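Methylxanthine N3-demethylase NdmB (Pseudomonas putida, PDB 6ICL) catalyses the oxygen-dependent N3-demethylation of theobromine, and also of 3-methylxanthine, caffeine and theophylline, as a Rieske non-heme iron oxygenase in bacterial caffeine degradation. Local coordinates at residues A[70-75]-A[112-117]; A[217-222]-A[336-341]; A[252-257]-A[344-349]; A[272-277]-A[288-293]. One frame throughout, in Å; residues are numbered along the deposited sequence.

Interaction 1. Residues A[70-75]-A[112-117]; sequences RLNSKI and YDEAGA
Asn72 ND2 is held by two partners: it gives a hydrogen bond of 2.9 Å to Glu114 OE1, with an N-H...O angle of 151°, and another to a water. The carboxylate offers its syn lone pair and lies nearly in the amide plane, so the two flat groups meet almost coplanar. The water also donates to Glu114 OE2 and closes a small ring around the bond. Glu114 gets there by a bent chain: CG sits between the backbone N and the carbonyl carbon (chi1 38°), and a kink at chi2 turns the carboxylate toward Asn72. Asparagine suits the second position of the type I' turn Leu71-Lys74, where phi is positive. Beneath the polar pair, Leu71 CD1 rests 3.8 Å from Glu114 N and 3.9 Å from Tyr112 O. The facing type I turn is braced by Asp113 OD1, which takes Ala115 N (2.9 Å) and Ala117 N (3.0 Å) from opposite faces of its carboxylate, the first as an Asx turn. Tyr112 OH bonds Ala83 N beside the [2Fe-2S] cluster. The contact thus joins the hairpin of strands 64-71 and 74-79 to the loop between strands 111-112 and 118-120, with Glu114 and Leu71 both resting on Ile76.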
loop_
_atom_site.group_PDB
_atom_site.type_symbol
_atom_site.label_atom_id
_atom_site.label_comp_id
_atom_site.label_asym_id
_atom_site.label_seq_id
_atom_site.Cartn_x
_atom_site.Cartn_y
_atom_site.Cartn_z
ATOM N N ARG A 70 15.286 3.467 32.160
ATOM C CA ARG A 70 15.934 4.414 33.057
ATOM C C ARG A 70 15.302 4.235 34.425
ATOM O O ARG A 70 14.113 4.513 34.604
ATOM C CB ARG A 70 15.804 5.854 32.575
ATOM C CG ARG A 70 16.475 6.831 33.539
ATOM C CD ARG A 70 17.136 7.955 32.795
ATOM N NE ARG A 70 16.203 8.563 31.862
ATOM C CZ ARG A 70 16.552 9.414 30.913
ATOM N NH1 ARG A 70 17.819 9.769 30.767
ATOM N NH2 ARG A 70 15.625 9.917 30.115
ATOM N N LEU A 71 16.097 3.728 35.371
ATOM C CA LEU A 71 15.675 3.462 36.738
ATOM C C LEU A 71 16.538 4.323 37.659
ATOM O O LEU A 71 17.768 4.204 37.641
ATOM C CB LEU A 71 15.834 1.978 37.087
ATOM C CG LEU A 71 15.122 0.928 36.221
ATOM C CD1 LEU A 71 15.311 -0.463 36.807
ATOM C CD2 LEU A 71 13.641 1.236 36.074
ATOM N N ASN A 72 15.898 5.206 38.428
ATOM C CA ASN A 72 16.599 6.068 39.384
ATOM C C ASN A 72 17.710 6.841 38.693
ATOM O O ASN A 72 18.860 6.842 39.132
ATOM C CB ASN A 72 17.159 5.248 40.546
ATOM C CG ASN A 72 16.132 4.297 41.129
ATOM O OD1 ASN A 72 15.062 4.728 41.545
ATOM N ND2 ASN A 72 16.438 3.000 41.137
ATOM N N SER A 73 17.363 7.459 37.564
ATOM C CA SER A 73 18.228 8.319 36.762
ATOM C C SER A 73 19.359 7.588 36.042
ATOM O O SER A 73 20.197 8.248 35.411
ATOM C CB SER A 73 18.827 9.449 37.602
ATOM O OG SER A 73 17.784 10.183 38.205
ATOM N N LYS A 74 19.425 6.258 36.095
ATOM C CA LYS A 74 20.415 5.542 35.302
ATOM C C LYS A 74 19.743 4.551 34.356
ATOM O O LYS A 74 18.893 3.748 34.768
ATOM C CB LYS A 74 21.430 4.776 36.164
ATOM C CG LYS A 74 22.915 4.884 35.656
ATOM C CD LYS A 74 23.131 4.520 34.141
ATOM C CE LYS A 74 23.593 5.715 33.207
ATOM N NZ LYS A 74 22.504 6.642 32.617
ATOM N N ILE A 75 20.203 4.563 33.112
ATOM C CA ILE A 75 19.729 3.626 32.107
ATOM C C ILE A 75 20.405 2.290 32.320
ATOM O O ILE A 75 21.634 2.199 32.407
ATOM C CB ILE A 75 20.002 4.162 30.700
ATOM C CG1 ILE A 75 19.373 5.542 30.545
ATOM C CG2 ILE A 75 19.457 3.196 29.643
ATOM C CD1 ILE A 75 19.614 6.118 29.167
ATOM N N TYR A 112 11.719 -5.730 38.284
ATOM C CA TYR A 112 13.158 -5.933 38.273
ATOM C C TYR A 112 13.865 -4.635 38.645
ATOM O O TYR A 112 13.428 -3.540 38.260
ATOM C CB TYR A 112 13.627 -6.446 36.906
ATOM C CG TYR A 112 13.117 -7.831 36.595
ATOM C CD1 TYR A 112 13.850 -8.961 36.947
ATOM C CD2 TYR A 112 11.880 -8.012 35.972
ATOM C CE1 TYR A 112 13.360 -10.247 36.676
ATOM C CE2 TYR A 112 11.394 -9.276 35.697
ATOM C CZ TYR A 112 12.137 -10.382 36.036
ATOM O OH TYR A 112 11.631 -11.628 35.750
ATOM N N ASP A 113 14.955 -4.758 39.410
ATOM C CA ASP A 113 15.770 -3.601 39.760
ATOM C C ASP A 113 16.916 -3.479 38.770
ATOM O O ASP A 113 17.071 -4.313 37.877
ATOM C CB ASP A 113 16.307 -3.704 41.189
ATOM C CG ASP A 113 17.217 -4.915 41.405
ATOM O OD1 ASP A 113 17.819 -5.475 40.455
ATOM O OD2 ASP A 113 17.332 -5.333 42.562
ATOM N N GLU A 114 17.771 -2.467 38.983
ATOM C CA GLU A 114 18.874 -2.159 38.073
ATOM C C GLU A 114 19.867 -3.301 37.921
ATOM O O GLU A 114 20.637 -3.312 36.949
ATOM C CB GLU A 114 19.613 -0.905 38.552
ATOM C CG GLU A 114 19.749 -0.806 40.060
ATOM C CD GLU A 114 18.655 0.051 40.668
ATOM O OE1 GLU A 114 18.618 1.260 40.339
ATOM O OE2 GLU A 114 17.833 -0.485 41.450
ATOM N N ALA A 115 19.883 -4.255 38.848
ATOM C CA ALA A 115 20.786 -5.392 38.759
ATOM C C ALA A 115 20.134 -6.604 38.128
ATOM O O ALA A 115 20.769 -7.660 38.056
ATOM C CB ALA A 115 21.321 -5.767 40.152
ATOM N N GLY A 116 18.883 -6.488 37.681
ATOM C CA GLY A 116 18.183 -7.628 37.119
ATOM C C GLY A 116 17.575 -8.584 38.127
ATOM O O GLY A 116 17.085 -9.645 37.723
ATOM N N ALA A 117 17.589 -8.248 39.420
ATOM C CA ALA A 117 16.967 -9.083 40.437
ATOM C C ALA A 117 15.489 -8.745 40.539
ATOM O O ALA A 117 15.113 -7.571 40.566
ATOM C CB ALA A 117 17.639 -8.878 41.799
HETATM O O HOH W 1 15.479 0.022 42.130
#

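Interaction 2. Residues A[217-222]-A[336-341]; sequences VYVNRV and DKISVQ
The helix-grip fold of the catalytic domain sets the start of the long helix 337-355 against strand 219-222, at the edge of the large antiparallel sheet, and here Val217 and Val219 meet Lys337, Ile338 and Gln341. The two short axes pass 9.8 Å apart at 34°. Lys337 runs antiparallel alongside the valines: its CD touches Val217 CG1 at 3.7 Å, and its CE lies 3.2 Å from Val217 O. With CG anti to the backbone N (chi1 -176°) the chain stays extended until a bend at chi4, and NZ reaches a salt bridge with Glu370. A methionine in place of Lys337 would probably leave Glu370 without this counter-charge at the start of the helix. Beta-branched Val219 packs further along, CG1 against Gln341 CB at 3.9 Å and CG2 against Ile338 CG1 at 4.4 Å. A water finishes the seam, accepting from Arg221 NH2 (2.7 Å) and donating to both Gln341 O and Gln341 OE1. Just before the helix, Asp336 bonds His84 of a neighbouring subunit, a residue of that subunit's cluster pocket. A long helix near the C-terminal end, cradled by an antiparallel sheet, is typical of Rieske oxygenase catalytic domains.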
loop_
_atom_site.group_PDB
_atom_site.type_symbol
_atom_site.label_atom_id
_atom_site.label_comp_id
_atom_site.label_asym_id
_atom_site.label_seq_id
_atom_site.Cartn_x
_atom_site.Cartn_y
_atom_site.Cartn_z
ATOM N N VAL A 217 51.254 5.793 4.470
ATOM C CA VAL A 217 50.396 5.789 5.644
ATOM C C VAL A 217 50.929 4.772 6.637
ATOM O O VAL A 217 51.006 3.576 6.331
ATOM C CB VAL A 217 48.932 5.491 5.290
ATOM C CG1 VAL A 217 48.855 4.354 4.285
ATOM C CG2 VAL A 217 48.159 5.159 6.557
ATOM N N TYR A 218 51.297 5.244 7.819
ATOM C CA TYR A 218 51.662 4.360 8.907
ATOM C C TYR A 218 50.422 4.037 9.722
ATOM O O TYR A 218 49.654 4.935 10.082
ATOM C CB TYR A 218 52.730 5.002 9.785
ATOM C CG TYR A 218 54.060 5.135 9.081
ATOM C CD1 TYR A 218 54.797 4.005 8.741
ATOM C CD2 TYR A 218 54.577 6.382 8.751
ATOM C CE1 TYR A 218 56.016 4.112 8.096
ATOM C CE2 TYR A 218 55.802 6.499 8.103
ATOM C CZ TYR A 218 56.517 5.358 7.781
ATOM O OH TYR A 218 57.735 5.460 7.140
ATOM N N VAL A 219 50.225 2.756 10.002
ATOM C CA VAL A 219 49.092 2.285 10.780
ATOM C C VAL A 219 49.618 1.754 12.098
ATOM O O VAL A 219 50.373 0.771 12.119
ATOM C CB VAL A 219 48.304 1.201 10.033
ATOM C CG1 VAL A 219 47.110 0.777 10.868
ATOM C CG2 VAL A 219 47.882 1.704 8.645
ATOM N N ASN A 220 49.216 2.389 13.194
ATOM C CA ASN A 220 49.593 1.962 14.531
ATOM C C ASN A 220 48.408 1.359 15.271
ATOM O O ASN A 220 47.249 1.707 15.017
ATOM C CB ASN A 220 50.122 3.134 15.354
ATOM C CG ASN A 220 51.295 3.824 14.690
ATOM O OD1 ASN A 220 52.021 3.220 13.899
ATOM N ND2 ASN A 220 51.489 5.097 15.014
ATOM N N ARG A 221 48.721 0.465 16.207
ATOM C CA ARG A 221 47.809 0.032 17.257
ATOM C C ARG A 221 48.247 0.698 18.556
ATOM O O ARG A 221 49.360 0.450 19.035
ATOM C CB ARG A 221 47.826 -1.487 17.414
ATOM C CG ARG A 221 47.491 -2.293 16.159
ATOM C CD ARG A 221 47.369 -3.744 16.570
ATOM N NE ARG A 221 47.215 -4.682 15.466
ATOM C CZ ARG A 221 47.184 -5.998 15.657
ATOM N NH1 ARG A 221 47.310 -6.481 16.887
ATOM N NH2 ARG A 221 47.028 -6.828 14.642
ATOM N N VAL A 222 47.389 1.548 19.119
ATOM C CA VAL A 222 47.698 2.330 20.309
ATOM C C VAL A 222 46.484 2.275 21.233
ATOM O O VAL A 222 45.424 2.823 20.904
ATOM C CB VAL A 222 48.044 3.783 19.956
ATOM C CG1 VAL A 222 48.325 4.568 21.215
ATOM C CG2 VAL A 222 49.209 3.844 18.981
ATOM N N ASP A 336 44.858 -1.018 0.114
ATOM C CA ASP A 336 43.947 -1.491 1.154
ATOM C C ASP A 336 44.635 -1.671 2.505
ATOM O O ASP A 336 44.098 -2.363 3.382
ATOM C CB ASP A 336 43.288 -2.802 0.738
ATOM C CG ASP A 336 42.546 -2.702 -0.592
ATOM O OD1 ASP A 336 41.868 -1.689 -0.857
ATOM O OD2 ASP A 336 42.639 -3.660 -1.386
ATOM N N LYS A 337 45.790 -1.030 2.702
ATOM C CA LYS A 337 46.590 -1.221 3.913
ATOM C C LYS A 337 45.754 -1.074 5.190
ATOM O O LYS A 337 45.818 -1.915 6.096
ATOM C CB LYS A 337 47.750 -0.210 3.895
ATOM C CG LYS A 337 48.778 -0.291 5.021
ATOM C CD LYS A 337 49.827 0.821 4.811
ATOM C CE LYS A 337 51.166 0.518 5.481
ATOM N NZ LYS A 337 50.932 0.038 6.869
ATOM N N ILE A 338 44.971 0.001 5.284
ATOM C CA ILE A 338 44.103 0.188 6.451
ATOM C C ILE A 338 43.163 -0.998 6.618
ATOM O O ILE A 338 43.048 -1.581 7.701
ATOM C CB ILE A 338 43.318 1.503 6.321
ATOM C CG1 ILE A 338 44.278 2.694 6.376
ATOM C CG2 ILE A 338 42.251 1.581 7.390
ATOM C CD1 ILE A 338 43.665 3.980 5.825
ATOM N N SER A 339 42.472 -1.372 5.546
ATOM C CA SER A 339 41.537 -2.490 5.626
ATOM C C SER A 339 42.248 -3.787 6.018
ATOM O O SER A 339 41.735 -4.570 6.830
ATOM C CB SER A 339 40.819 -2.623 4.282
ATOM O OG SER A 339 40.407 -3.941 4.063
ATOM N N VAL A 340 43.441 -4.029 5.461
ATOM C CA VAL A 340 44.179 -5.247 5.797
ATOM C C VAL A 340 44.563 -5.256 7.274
ATOM O O VAL A 340 44.397 -6.265 7.969
ATOM C CB VAL A 340 45.406 -5.377 4.867
ATOM C CG1 VAL A 340 46.354 -6.478 5.339
ATOM C CG2 VAL A 340 44.945 -5.672 3.464
ATOM N N GLN A 341 45.050 -4.130 7.786
ATOM C CA GLN A 341 45.386 -4.049 9.210
ATOM C C GLN A 341 44.145 -4.206 10.087
ATOM O O GLN A 341 44.203 -4.801 11.172
ATOM C CB GLN A 341 46.087 -2.721 9.498
ATOM C CG GLN A 341 47.457 -2.641 8.840
ATOM C CD GLN A 341 48.291 -3.879 9.151
ATOM O OE1 GLN A 341 48.460 -4.253 10.317
ATOM N NE2 GLN A 341 48.787 -4.532 8.113
HETATM O O HOH W 2 46.591 -4.976 12.719
#

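Interaction 3. Residues A[252-257]-A[344-349]; sequences CTMPYS and KWHKEL
This is a buried strand-end-to-helix contact of the helix-grip catalytic domain: Met254, Pro255 and Tyr256, in the turn between strands 246-253 and 257-264, pack on Trp345, His346 and Leu349 of the long helix 337-355. Met254 does most of the filling. With CG anti to the carbonyl carbon (chi1 -62°), its flexible, unbranched chain lays CG over one face of the indole, 3.9 Å from the centroid of the six-membered ring, as a CH-pi contact. Bends at chi2 and chi3 then carry SD obliquely to the same ring, a Met-aromatic contact, and bring CE to His346 CD2 (3.6 Å) and Leu349 CD1 (3.8 Å). Trp345 suits this place because its broad face takes the methionine CG while NE1 is bonded to Ser363 O. Tyr256 approaches His346 obliquely, the ring planes at 41° and Tyr256 CE1 3.7 Å from His346 CE1; the tyrosine hydroxyl goes to Glu186. Pro255 follows a cis peptide bond, which folds the turn sharply, and its CB packs against His346 CE1 at 3.4 Å and over the centre of the Tyr256 ring. Histidine can serve polar partners at two nitrogens on the rim of one flat ring: ND1 is bonded to Tyr32 OH, so the ring's rotation is fixed from both nitrogens. At the second, His346 NE2 donates, in its own ring plane, to Pro255 O at 3.0 Å and a nearly straight 164°.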
loop_
_atom_site.group_PDB
_atom_site.type_symbol
_atom_site.label_atom_id
_atom_site.label_comp_id
_atom_site.label_asym_id
_atom_site.label_seq_id
_atom_site.Cartn_x
_atom_site.Cartn_y
_atom_site.Cartn_z
ATOM N N CYS A 252 40.674 5.183 15.897
ATOM C CA CYS A 252 39.624 4.223 15.568
ATOM C C CYS A 252 39.536 3.194 16.678
ATOM O O CYS A 252 40.226 2.172 16.597
ATOM C CB CYS A 252 39.924 3.547 14.226
ATOM S SG CYS A 252 39.888 4.647 12.811
ATOM N N THR A 253 38.690 3.434 17.686
ATOM C CA THR A 253 38.546 2.423 18.719
ATOM C C THR A 253 37.975 1.156 18.107
ATOM O O THR A 253 36.973 1.199 17.380
ATOM C CB THR A 253 37.644 2.896 19.857
ATOM O OG1 THR A 253 38.062 4.180 20.317
ATOM C CG2 THR A 253 37.717 1.938 20.998
ATOM N N MET A 254 38.623 0.031 18.389
ATOM C CA MET A 254 38.143 -1.259 17.926
ATOM C C MET A 254 36.894 -1.688 18.704
ATOM O O MET A 254 36.760 -1.387 19.894
ATOM C CB MET A 254 39.246 -2.296 18.063
ATOM C CG MET A 254 40.475 -1.968 17.211
ATOM S SD MET A 254 40.189 -2.220 15.446
ATOM C CE MET A 254 40.110 -4.013 15.417
ATOM N N PRO A 255 35.987 -2.434 18.051
ATOM C CA PRO A 255 36.120 -2.992 16.708
ATOM C C PRO A 255 35.510 -2.163 15.600
ATOM O O PRO A 255 35.759 -2.506 14.461
ATOM C CB PRO A 255 35.387 -4.330 16.813
ATOM C CG PRO A 255 34.767 -4.368 18.225
ATOM C CD PRO A 255 34.795 -2.966 18.725
ATOM N N TYR A 256 34.788 -1.069 15.894
ATOM C CA TYR A 256 33.955 -0.494 14.836
ATOM C C TYR A 256 33.836 1.027 14.862
ATOM O O TYR A 256 32.885 1.557 14.270
ATOM C CB TYR A 256 32.522 -1.058 14.918
ATOM C CG TYR A 256 32.384 -2.555 14.760
ATOM C CD1 TYR A 256 32.845 -3.204 13.611
ATOM C CD2 TYR A 256 31.756 -3.320 15.735
ATOM C CE1 TYR A 256 32.709 -4.571 13.448
ATOM C CE2 TYR A 256 31.611 -4.692 15.571
ATOM C CZ TYR A 256 32.087 -5.307 14.420
ATOM O OH TYR A 256 31.949 -6.670 14.243
ATOM N N SER A 257 34.739 1.753 15.508
ATOM C CA SER A 257 34.603 3.195 15.572
ATOM C C SER A 257 35.652 3.893 14.719
ATOM O O SER A 257 36.745 3.363 14.466
ATOM C CB SER A 257 34.701 3.689 17.015
ATOM O OG SER A 257 33.771 2.985 17.813
ATOM N N LYS A 344 43.323 -7.905 9.990
ATOM C CA LYS A 344 44.312 -8.623 10.798
ATOM C C LYS A 344 43.968 -8.556 12.272
ATOM O O LYS A 344 43.970 -9.574 12.972
ATOM C CB LYS A 344 45.709 -8.036 10.581
ATOM C CG LYS A 344 46.388 -8.421 9.282
ATOM C CD LYS A 344 47.912 -8.188 9.403
ATOM C CE LYS A 344 48.657 -8.383 8.068
ATOM N NZ LYS A 344 48.610 -9.783 7.543
ATOM N N TRP A 345 43.684 -7.352 12.771
ATOM C CA TRP A 345 43.439 -7.223 14.198
ATOM C C TRP A 345 42.106 -7.844 14.584
ATOM O O TRP A 345 42.001 -8.445 15.657
ATOM C CB TRP A 345 43.515 -5.758 14.618
ATOM C CG TRP A 345 43.773 -5.563 16.073
ATOM C CD1 TRP A 345 43.938 -6.541 17.018
ATOM C CD2 TRP A 345 43.906 -4.317 16.758
ATOM N NE1 TRP A 345 44.147 -5.972 18.251
ATOM C CE2 TRP A 345 44.139 -4.610 18.118
ATOM C CE3 TRP A 345 43.835 -2.979 16.356
ATOM C CZ2 TRP A 345 44.306 -3.622 19.074
ATOM C CZ3 TRP A 345 44.015 -1.991 17.314
ATOM C CH2 TRP A 345 44.256 -2.321 18.653
ATOM N N HIS A 346 41.095 -7.762 13.710
ATOM C CA HIS A 346 39.836 -8.449 13.990
ATOM C C HIS A 346 40.059 -9.955 14.113
ATOM O O HIS A 346 39.562 -10.589 15.047
ATOM C CB HIS A 346 38.799 -8.135 12.902
ATOM C CG HIS A 346 37.817 -7.076 13.294
ATOM N ND1 HIS A 346 36.586 -7.377 13.843
ATOM C CD2 HIS A 346 37.888 -5.722 13.237
ATOM C CE1 HIS A 346 35.937 -6.253 14.099
ATOM N NE2 HIS A 346 36.704 -5.234 13.740
ATOM N N LYS A 347 40.830 -10.539 13.187
ATOM C CA LYS A 347 41.073 -11.984 13.230
ATOM C C LYS A 347 41.819 -12.380 14.491
ATOM O O LYS A 347 41.502 -13.395 15.121
ATOM C CB LYS A 347 41.871 -12.431 12.000
ATOM C CG LYS A 347 42.048 -13.949 11.901
ATOM C CD LYS A 347 40.684 -14.619 11.790
ATOM C CE LYS A 347 40.769 -16.124 11.594
ATOM N NZ LYS A 347 39.423 -16.770 11.781
ATOM N N GLU A 348 42.820 -11.588 14.869
ATOM C CA GLU A 348 43.598 -11.885 16.061
ATOM C C GLU A 348 42.740 -11.769 17.316
ATOM O O GLU A 348 42.816 -12.619 18.215
ATOM C CB GLU A 348 44.795 -10.937 16.113
ATOM C CG GLU A 348 45.607 -10.970 17.395
ATOM C CD GLU A 348 46.693 -9.911 17.393
ATOM O OE1 GLU A 348 47.234 -9.601 16.297
ATOM O OE2 GLU A 348 46.982 -9.372 18.485
ATOM N N LEU A 349 41.905 -10.722 17.384
ATOM C CA LEU A 349 40.976 -10.560 18.499
ATOM C C LEU A 349 39.990 -11.714 18.569
ATOM O O LEU A 349 39.700 -12.228 19.656
ATOM C CB LEU A 349 40.226 -9.238 18.363
ATOM C CG LEU A 349 41.088 -8.008 18.560
ATOM C CD1 LEU A 349 40.411 -6.791 17.933
ATOM C CD2 LEU A 349 41.349 -7.781 20.040
#

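Interaction 4. Residues A[272-277]-A[288-293]; sequences VLWTTA and FMIIVR
Val272, Trp274 and Thr276 pair with Val292, Ile290 and Phe288 through six backbone hydrogen bonds, so each of these residues gives its N-H and its C=O to the opposite strand. The backbone groups of the alternating residues turn outward and are taken by the next strands: Leu273 pairs with Leu260 and Thr275 with Val258, while Met289 pairs with Ala176 and Ile291 with Ile174. Phe288 O has a further neighbour, Thr275 CA, in a CA-H...O contact of 3.0 Å. Side chains alternate between the faces. On one, Trp274 projects with CG anti to the backbone N (chi1 178°), laying CE3 beside Ile290 CG1 at 3.6 Å, and its NE1 is satisfied by Tyr162 O. With an alanine at Trp274, Tyr162 O would probably lose its donor, and the flank of Ile290 its cover. Nearby, beta-branched Val272 and Val292, well suited to a strand, meet CB to CB at 3.8 Å, and Thr276 OG1 pairs with Ser257 OG. On the other face Leu273 CD1 touches Ile291 CG1 at 3.8 Å and Met289 CG at 4.0 Å. The hairpin lies between strands 257-264 and 171-181; the Leu273 face meets helices 185-192 and 300-319, and the Trp274 face the loop around Leu163.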
loop_
_atom_site.group_PDB
_atom_site.type_symbol
_atom_site.label_atom_id
_atom_site.label_comp_id
_atom_site.label_asym_id
_atom_site.label_seq_id
_atom_site.Cartn_x
_atom_site.Cartn_y
_atom_site.Cartn_z
ATOM N N VAL A 272 35.501 17.461 12.869
ATOM C CA VAL A 272 35.501 16.061 13.291
ATOM C C VAL A 272 34.271 15.345 12.724
ATOM O O VAL A 272 33.132 15.788 12.927
ATOM C CB VAL A 272 35.532 15.925 14.819
ATOM C CG1 VAL A 272 35.453 14.445 15.201
ATOM C CG2 VAL A 272 36.797 16.557 15.387
ATOM N N LEU A 273 34.509 14.246 12.011
ATOM C CA LEU A 273 33.462 13.331 11.579
ATOM C C LEU A 273 33.715 12.003 12.275
ATOM O O LEU A 273 34.822 11.450 12.202
ATOM C CB LEU A 273 33.430 13.166 10.054
ATOM C CG LEU A 273 32.232 12.375 9.476
ATOM C CD1 LEU A 273 30.874 13.007 9.850
ATOM C CD2 LEU A 273 32.330 12.188 7.958
ATOM N N TRP A 274 32.712 11.529 12.991
ATOM C CA TRP A 274 32.809 10.332 13.799
ATOM C C TRP A 274 31.660 9.397 13.457
ATOM O O TRP A 274 30.529 9.835 13.208
ATOM C CB TRP A 274 32.789 10.718 15.280
ATOM C CG TRP A 274 32.845 9.616 16.326
ATOM C CD1 TRP A 274 33.952 9.204 17.035
ATOM C CD2 TRP A 274 31.741 8.859 16.840
ATOM N NE1 TRP A 274 33.597 8.234 17.945
ATOM C CE2 TRP A 274 32.249 8.005 17.852
ATOM C CE3 TRP A 274 30.362 8.832 16.558
ATOM C CZ2 TRP A 274 31.426 7.121 18.581
ATOM C CZ3 TRP A 274 29.547 7.966 17.286
ATOM C CH2 TRP A 274 30.076 7.114 18.276
ATOM N N THR A 275 31.951 8.104 13.471
ATOM C CA THR A 275 30.927 7.099 13.277
ATOM C C THR A 275 31.334 5.861 14.049
ATOM O O THR A 275 32.527 5.601 14.235
ATOM C CB THR A 275 30.729 6.769 11.786
ATOM O OG1 THR A 275 30.208 7.926 11.120
ATOM C CG2 THR A 275 29.737 5.616 11.597
ATOM N N THR A 276 30.332 5.128 14.527
ATOM C CA THR A 276 30.516 3.795 15.063
ATOM C C THR A 276 29.407 2.914 14.509
ATOM O O THR A 276 28.238 3.322 14.471
ATOM C CB THR A 276 30.500 3.812 16.598
ATOM O OG1 THR A 276 31.630 4.558 17.068
ATOM C CG2 THR A 276 30.604 2.405 17.153
ATOM N N ALA A 277 29.775 1.722 14.060
ATOM C CA ALA A 277 28.812 0.748 13.568
ATOM C C ALA A 277 28.502 -0.236 14.683
ATOM O O ALA A 277 29.415 -0.772 15.305
ATOM C CB ALA A 277 29.354 0.026 12.334
ATOM N N PHE A 288 25.948 5.145 13.970
ATOM C CA PHE A 288 25.847 6.347 14.783
ATOM C C PHE A 288 26.865 7.350 14.277
ATOM O O PHE A 288 28.068 7.071 14.293
ATOM C CB PHE A 288 26.100 5.999 16.242
ATOM C CG PHE A 288 25.053 5.122 16.809
ATOM C CD1 PHE A 288 25.085 3.750 16.590
ATOM C CD2 PHE A 288 23.999 5.668 17.530
ATOM C CE1 PHE A 288 24.115 2.940 17.089
ATOM C CE2 PHE A 288 23.014 4.846 18.049
ATOM C CZ PHE A 288 23.058 3.484 17.819
ATOM N N MET A 289 26.391 8.500 13.814
ATOM C CA MET A 289 27.263 9.546 13.307
ATOM C C MET A 289 27.222 10.761 14.227
ATOM O O MET A 289 26.148 11.143 14.716
ATOM C CB MET A 289 26.844 9.949 11.894
ATOM C CG MET A 289 27.664 11.078 11.316
ATOM S SD MET A 289 27.088 11.476 9.666
ATOM C CE MET A 289 25.703 12.518 10.057
ATOM N N ILE A 290 28.397 11.371 14.453
ATOM C CA ILE A 290 28.526 12.620 15.201
ATOM C C ILE A 290 29.398 13.573 14.392
ATOM O O ILE A 290 30.469 13.188 13.902
ATOM C CB ILE A 290 29.105 12.394 16.611
ATOM C CG1 ILE A 290 28.137 11.515 17.414
ATOM C CG2 ILE A 290 29.382 13.741 17.324
ATOM C CD1 ILE A 290 28.574 11.192 18.845
ATOM N N ILE A 291 28.925 14.801 14.217
ATOM C CA ILE A 291 29.667 15.854 13.532
ATOM C C ILE A 291 30.025 16.917 14.562
ATOM O O ILE A 291 29.143 17.409 15.278
ATOM C CB ILE A 291 28.836 16.462 12.390
ATOM C CG1 ILE A 291 28.339 15.363 11.442
ATOM C CG2 ILE A 291 29.635 17.513 11.638
ATOM C CD1 ILE A 291 27.333 15.866 10.407
ATOM N N VAL A 292 31.312 17.248 14.658
ATOM C CA VAL A 292 31.801 18.310 15.532
ATOM C C VAL A 292 32.492 19.343 14.669
ATOM O O VAL A 292 33.374 19.005 13.868
ATOM C CB VAL A 292 32.767 17.794 16.607
ATOM C CG1 VAL A 292 33.090 18.932 17.609
ATOM C CG2 VAL A 292 32.159 16.594 17.309
ATOM N N ARG A 293 32.073 20.594 14.810
ATOM C CA ARG A 293 32.579 21.652 13.957
ATOM C C ARG A 293 32.690 22.931 14.772
ATOM O O ARG A 293 32.042 23.084 15.810
ATOM C CB ARG A 293 31.676 21.874 12.742
ATOM C CG ARG A 293 30.421 22.714 13.038
ATOM C CD ARG A 293 29.428 22.575 11.909
ATOM N NE ARG A 293 28.332 23.545 11.923
ATOM C CZ ARG A 293 27.126 23.336 12.452
ATOM N NH1 ARG A 293 26.837 22.194 13.068
ATOM N NH2 ARG A 293 26.204 24.288 12.377
#

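Interaction 1 lies in the Rieske domain beside the [2Fe-2S] cluster, its centre 29 to 41 Å from those of the other three, and it closes along the chain before they begin. Interactions 2, 3 and 4 belong to the catalytic domain and reach one antiparallel sheet. Interactions 2 and 3 share helix 337-355, their centres 11 Å apart, and touch through the Arg221-Glu348 salt bridge; their segments alternate in sequence. Interaction 4 is nested within the loops closed by both, and joins interaction 3 where 252-257 runs beside 272-277. Residues distant in sequence thus join helix 337-355 and the sheet into one domain, which also contains the mononuclear iron site.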